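PDB 1XDI: Rv3303c-lpdA from Mycobacterium tuberculosis, which uses FAD to reduce quinones such as menadione with electrons from NADH or NADPH, and may contribute to virulence by increasing resistance to reactive oxygen intermediates. Local coordinates for residues L175-G189 and T265-S277. Residues are numbered along the deposited sequence; the frame is centred on the assembly and turned at random.
Sequences LYDLDALPDHLIVVG and TVEGSHALMTIGS
Leu272 overlaps Val187 on one face of a parallel β-sheet, the two side chains running side by side with Leu272 CD1 3.8 Å from Val187 CG2. Leu175, which precedes strand 185-188 in the chain, crosses Leu272 at about a right angle and sets both its methyls against Leu272 CG; Leu175 also touches Phe197 and Tyr201 of helix 192-203. Toward the N-terminal end of the strands, on the face of Leu272, Pro182 lies over the His270 ring, a CH-pi contact with Pro182 CG 3.7 Å from the centroid of the His270 ring and displaced toward the rim, while Leu178 CD2 approaches the same ring obliquely.

On the other face Val188 lies alongside Met273, whose chain bends at chi2 and chi3 and brings SD to 3.7 Å from Val188 CB. Ile186, its CG1 anti to the carbonyl carbon (chi1 -48°), sends CD1 past Gly268 to Val266 CB, 3.6 Å away.

Between the faces, strands 185-188 and 270-273 are joined in parallel register: Ile186 N and Val188 N donate to His270 O and Leu272 O, and Leu272 N and Thr274 N return bonds to Ile186 O and Val188 O. At the N-terminal end side chains join in. Ser269 OG accepts a nearly straight bond from His184 N (2.9 Å, 171°), and Ser269 N answers to His184 O. The His184 imidazole is swung away from its own amide (chi1 -173°) and reaches Glu267 O through ND1; NE2 is held by Thr209, so both ring nitrogens are engaged.

In the five-stranded parallel sheet, strand 185-188 lies between 270-273 and 208-211 and runs into Gly189, the first glycine of a GxGxxG pattern before helix 192-203, consistent with the Rossmann-type NAD(P)H-binding domain of flavoprotein disulfide reductases.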
loop_
_atom_site.group_PDB
_atom_site.type_symbol
_atom_site.label_atom_id
_atom_site.label_comp_id
_atom_site.label_asym_id
_atom_site.label_seq_id
_atom_site.Cartn_x
_atom_site.Cartn_y
_atom_site.Cartn_z
ATOM N N LEU A 175 25.242 -31.556 25.779
ATOM C CA LEU A 175 26.585 -31.084 25.474
ATOM C C LEU A 175 27.326 -30.181 26.520
ATOM O O LEU A 175 28.549 -30.248 26.653
ATOM C CB LEU A 175 26.546 -30.338 24.136
ATOM C CG LEU A 175 26.175 -31.208 22.958
ATOM C CD1 LEU A 175 25.643 -30.414 21.811
ATOM C CD2 LEU A 175 27.423 -31.972 22.551
ATOM N N TYR A 176 26.602 -29.337 27.244
ATOM C CA TYR A 176 27.223 -28.393 28.163
ATOM C C TYR A 176 27.533 -28.963 29.508
ATOM O O TYR A 176 27.878 -28.244 30.440
ATOM C CB TYR A 176 26.333 -27.177 28.304
ATOM C CG TYR A 176 25.718 -26.802 26.981
ATOM C CD1 TYR A 176 26.495 -26.388 25.900
ATOM C CD2 TYR A 176 24.354 -26.862 26.813
ATOM C CE1 TYR A 176 25.899 -26.039 24.703
ATOM C CE2 TYR A 176 23.753 -26.525 25.617
ATOM C CZ TYR A 176 24.514 -26.122 24.576
ATOM O OH TYR A 176 23.868 -25.865 23.391
ATOM N N ASP A 177 27.408 -30.270 29.604
ATOM C CA ASP A 177 27.728 -30.973 30.810
ATOM C C ASP A 177 29.130 -31.526 30.799
ATOM O O ASP A 177 29.599 -32.027 31.814
ATOM C CB ASP A 177 26.775 -32.097 30.970
ATOM C CG ASP A 177 25.397 -31.613 31.131
ATOM O OD1 ASP A 177 25.268 -30.457 31.591
ATOM O OD2 ASP A 177 24.460 -32.382 30.831
ATOM N N LEU A 178 29.787 -31.459 29.646
ATOM C CA LEU A 178 31.147 -31.941 29.485
ATOM C C LEU A 178 32.114 -30.916 30.060
ATOM O O LEU A 178 31.857 -29.706 29.962
ATOM C CB LEU A 178 31.499 -32.091 28.014
ATOM C CG LEU A 178 30.589 -32.826 27.056
ATOM C CD1 LEU A 178 31.133 -32.549 25.695
ATOM C CD2 LEU A 178 30.551 -34.341 27.303
ATOM N N ASP A 179 33.236 -31.383 30.621
ATOM C CA ASP A 179 34.235 -30.462 31.161
ATOM C C ASP A 179 35.470 -30.361 30.294
ATOM O O ASP A 179 36.483 -29.777 30.706
ATOM C CB ASP A 179 34.642 -30.856 32.570
ATOM C CG ASP A 179 33.618 -30.416 33.601
ATOM O OD1 ASP A 179 33.343 -29.168 33.701
ATOM O OD2 ASP A 179 33.089 -31.323 34.310
ATOM N N ALA A 180 35.394 -30.931 29.095
ATOM C CA ALA A 180 36.518 -30.882 28.169
ATOM C C ALA A 180 36.101 -31.101 26.732
ATOM O O ALA A 180 35.165 -31.844 26.463
ATOM C CB ALA A 180 37.541 -31.900 28.558
ATOM N N LEU A 181 36.780 -30.461 25.795
ATOM C CA LEU A 181 36.439 -30.670 24.393
ATOM C C LEU A 181 36.643 -32.126 23.954
ATOM O O LEU A 181 37.607 -32.766 24.296
ATOM C CB LEU A 181 37.278 -29.773 23.492
ATOM C CG LEU A 181 37.058 -28.280 23.627
ATOM C CD1 LEU A 181 37.839 -27.608 22.527
ATOM C CD2 LEU A 181 35.586 -27.915 23.506
ATOM N N PRO A 182 35.723 -32.668 23.195
ATOM C CA PRO A 182 35.903 -34.044 22.757
ATOM C C PRO A 182 37.147 -34.207 21.905
ATOM O O PRO A 182 37.569 -33.288 21.236
ATOM C CB PRO A 182 34.641 -34.282 21.949
ATOM C CG PRO A 182 33.608 -33.512 22.758
ATOM C CD PRO A 182 34.351 -32.210 22.924
ATOM N N ASP A 183 37.733 -35.391 21.920
ATOM C CA ASP A 183 38.902 -35.676 21.083
ATOM C C ASP A 183 38.497 -35.887 19.646
ATOM O O ASP A 183 39.143 -35.378 18.753
ATOM C CB ASP A 183 39.617 -36.899 21.590
ATOM C CG ASP A 183 40.602 -36.547 22.663
ATOM O OD1 ASP A 183 40.214 -35.883 23.651
ATOM O OD2 ASP A 183 41.789 -36.921 22.515
ATOM N N HIS A 184 37.413 -36.636 19.442
ATOM C CA HIS A 184 36.851 -36.919 18.123
ATOM C C HIS A 184 35.341 -36.967 18.250
ATOM O O HIS A 184 34.810 -37.964 18.717
ATOM C CB HIS A 184 37.276 -38.283 17.611
ATOM C CG HIS A 184 36.859 -38.545 16.198
ATOM N ND1 HIS A 184 36.753 -39.813 15.671
ATOM C CD2 HIS A 184 36.533 -37.696 15.198
ATOM C CE1 HIS A 184 36.372 -39.735 14.408
ATOM N NE2 HIS A 184 36.235 -38.460 14.099
ATOM N N LEU A 185 34.652 -35.910 17.822
ATOM C CA LEU A 185 33.200 -35.841 17.888
ATOM C C LEU A 185 32.474 -36.461 16.680
ATOM O O LEU A 185 32.709 -36.092 15.503
ATOM C CB LEU A 185 32.732 -34.387 18.069
ATOM C CG LEU A 185 31.197 -34.210 18.150
ATOM C CD1 LEU A 185 30.651 -35.096 19.216
ATOM C CD2 LEU A 185 30.790 -32.773 18.471
ATOM N N ILE A 186 31.611 -37.430 16.968
ATOM C CA ILE A 186 30.858 -38.027 15.901
ATOM C C ILE A 186 29.478 -37.490 16.108
ATOM O O ILE A 186 28.943 -37.664 17.194
ATOM C CB ILE A 186 30.763 -39.531 16.002
ATOM C CG1 ILE A 186 32.147 -40.112 16.262
ATOM C CG2 ILE A 186 30.105 -40.068 14.723
ATOM C CD1 ILE A 186 32.395 -41.348 15.433
ATOM N N VAL A 187 28.937 -36.844 15.073
ATOM C CA VAL A 187 27.603 -36.256 15.027
ATOM C C VAL A 187 26.685 -37.055 14.068
ATOM O O VAL A 187 26.898 -37.108 12.841
ATOM C CB VAL A 187 27.670 -34.807 14.532
ATOM C CG1 VAL A 187 26.349 -34.360 13.936
ATOM C CG2 VAL A 187 28.023 -33.936 15.659
ATOM N N VAL A 188 25.635 -37.641 14.624
ATOM C CA VAL A 188 24.712 -38.452 13.837
ATOM C C VAL A 188 23.475 -37.709 13.389
ATOM O O VAL A 188 22.731 -37.239 14.222
ATOM C CB VAL A 188 24.305 -39.697 14.664
ATOM C CG1 VAL A 188 23.316 -40.553 13.904
ATOM C CG2 VAL A 188 25.555 -40.486 15.008
ATOM N N GLY A 189 23.275 -37.582 12.081
ATOM C CA GLY A 189 22.077 -36.931 11.556
ATOM C C GLY A 189 22.262 -35.621 10.833
ATOM O O GLY A 189 22.600 -34.641 11.455
ATOM N N THR A 265 32.058 -48.951 10.415
ATOM C CA THR A 265 31.966 -48.333 11.733
ATOM C C THR A 265 32.888 -47.102 11.846
ATOM O O THR A 265 33.740 -46.949 11.002
ATOM C CB THR A 265 32.312 -49.386 12.832
ATOM O OG1 THR A 265 33.490 -50.100 12.452
ATOM C CG2 THR A 265 31.161 -50.389 13.024
ATOM N N VAL A 266 32.676 -46.191 12.811
ATOM C CA VAL A 266 33.606 -45.047 13.044
ATOM C C VAL A 266 33.806 -45.055 14.540
ATOM O O VAL A 266 33.001 -45.636 15.278
ATOM C CB VAL A 266 33.068 -43.623 12.770
ATOM C CG1 VAL A 266 34.053 -42.846 11.931
ATOM C CG2 VAL A 266 31.751 -43.676 12.137
ATOM N N GLU A 267 34.846 -44.402 15.010
ATOM C CA GLU A 267 35.065 -44.375 16.441
ATOM C C GLU A 267 35.354 -42.951 16.964
ATOM O O GLU A 267 36.216 -42.265 16.470
ATOM C CB GLU A 267 36.231 -45.332 16.825
ATOM C CG GLU A 267 35.872 -46.825 16.955
ATOM C CD GLU A 267 36.527 -47.508 18.193
ATOM O OE1 GLU A 267 36.678 -46.830 19.256
ATOM O OE2 GLU A 267 36.866 -48.720 18.120
ATOM N N GLY A 268 34.640 -42.476 17.957
ATOM C CA GLY A 268 34.996 -41.161 18.436
ATOM C C GLY A 268 35.083 -41.165 19.962
ATOM O O GLY A 268 35.008 -42.228 20.608
ATOM N N SER A 269 35.274 -39.991 20.555
ATOM C CA SER A 269 35.268 -39.950 21.999
ATOM C C SER A 269 33.798 -39.875 22.433
ATOM O O SER A 269 33.393 -40.521 23.426
ATOM C CB SER A 269 36.012 -38.737 22.527
ATOM O OG SER A 269 35.862 -37.641 21.655
ATOM N N HIS A 270 33.009 -39.122 21.653
ATOM C CA HIS A 270 31.592 -38.894 21.941
ATOM C C HIS A 270 30.707 -38.960 20.712
ATOM O O HIS A 270 31.173 -38.777 19.595
ATOM C CB HIS A 270 31.383 -37.495 22.536
ATOM C CG HIS A 270 32.408 -37.093 23.549
ATOM N ND1 HIS A 270 32.119 -36.955 24.894
ATOM C CD2 HIS A 270 33.726 -36.817 23.418
ATOM C CE1 HIS A 270 33.216 -36.616 25.543
ATOM N NE2 HIS A 270 34.205 -36.527 24.671
ATOM N N ALA A 271 29.419 -39.203 20.933
ATOM C CA ALA A 271 28.453 -39.209 19.841
ATOM C C ALA A 271 27.342 -38.214 20.229
ATOM O O ALA A 271 26.738 -38.294 21.326
ATOM C CB ALA A 271 27.869 -40.605 19.627
ATOM N N LEU A 272 27.113 -37.242 19.353
ATOM C CA LEU A 272 26.059 -36.256 19.534
ATOM C C LEU A 272 24.879 -36.764 18.666
ATOM O O LEU A 272 24.979 -36.771 17.408
ATOM C CB LEU A 272 26.504 -34.877 18.999
ATOM C CG LEU A 272 25.723 -33.601 19.419
ATOM C CD1 LEU A 272 25.675 -32.622 18.293
ATOM C CD2 LEU A 272 24.306 -33.918 19.818
ATOM N N MET A 273 23.784 -37.214 19.289
ATOM C CA MET A 273 22.619 -37.619 18.489
ATOM C C MET A 273 21.852 -36.349 18.016
ATOM O O MET A 273 21.345 -35.529 18.821
ATOM C CB MET A 273 21.698 -38.541 19.285
ATOM C CG MET A 273 22.234 -39.956 19.499
ATOM S SD MET A 273 23.026 -40.631 18.008
ATOM C CE MET A 273 24.527 -41.033 18.754
ATOM N N THR A 274 21.813 -36.166 16.700
ATOM C CA THR A 274 21.161 -35.011 16.111
ATOM C C THR A 274 20.026 -35.454 15.244
ATOM O O THR A 274 19.944 -35.168 14.066
ATOM C CB THR A 274 22.207 -34.131 15.341
ATOM O OG1 THR A 274 22.608 -33.051 16.201
ATOM C CG2 THR A 274 21.662 -33.534 14.061
ATOM N N ILE A 275 19.133 -36.229 15.803
ATOM C CA ILE A 275 18.017 -36.588 14.959
ATOM C C ILE A 275 16.980 -35.464 15.134
ATOM O O ILE A 275 17.345 -34.269 15.267
ATOM C CB ILE A 275 17.372 -37.858 15.372
ATOM C CG1 ILE A 275 18.372 -38.997 15.375
ATOM C CG2 ILE A 275 16.262 -38.120 14.421
ATOM C CD1 ILE A 275 17.892 -40.052 16.302
ATOM N N GLY A 276 15.705 -35.811 15.139
ATOM C CA GLY A 276 14.740 -34.766 15.323
ATOM C C GLY A 276 14.204 -34.768 16.734
ATOM O O GLY A 276 14.904 -35.148 17.663
ATOM N N SER A 277 12.954 -34.330 16.878
ATOM C CA SER A 277 12.296 -34.293 18.168
ATOM C C SER A 277 10.892 -34.829 17.993
ATOM O O SER A 277 10.456 -35.069 16.871
ATOM C CB SER A 277 12.231 -32.869 18.690
ATOM O OG SER A 277 13.457 -32.213 18.423
#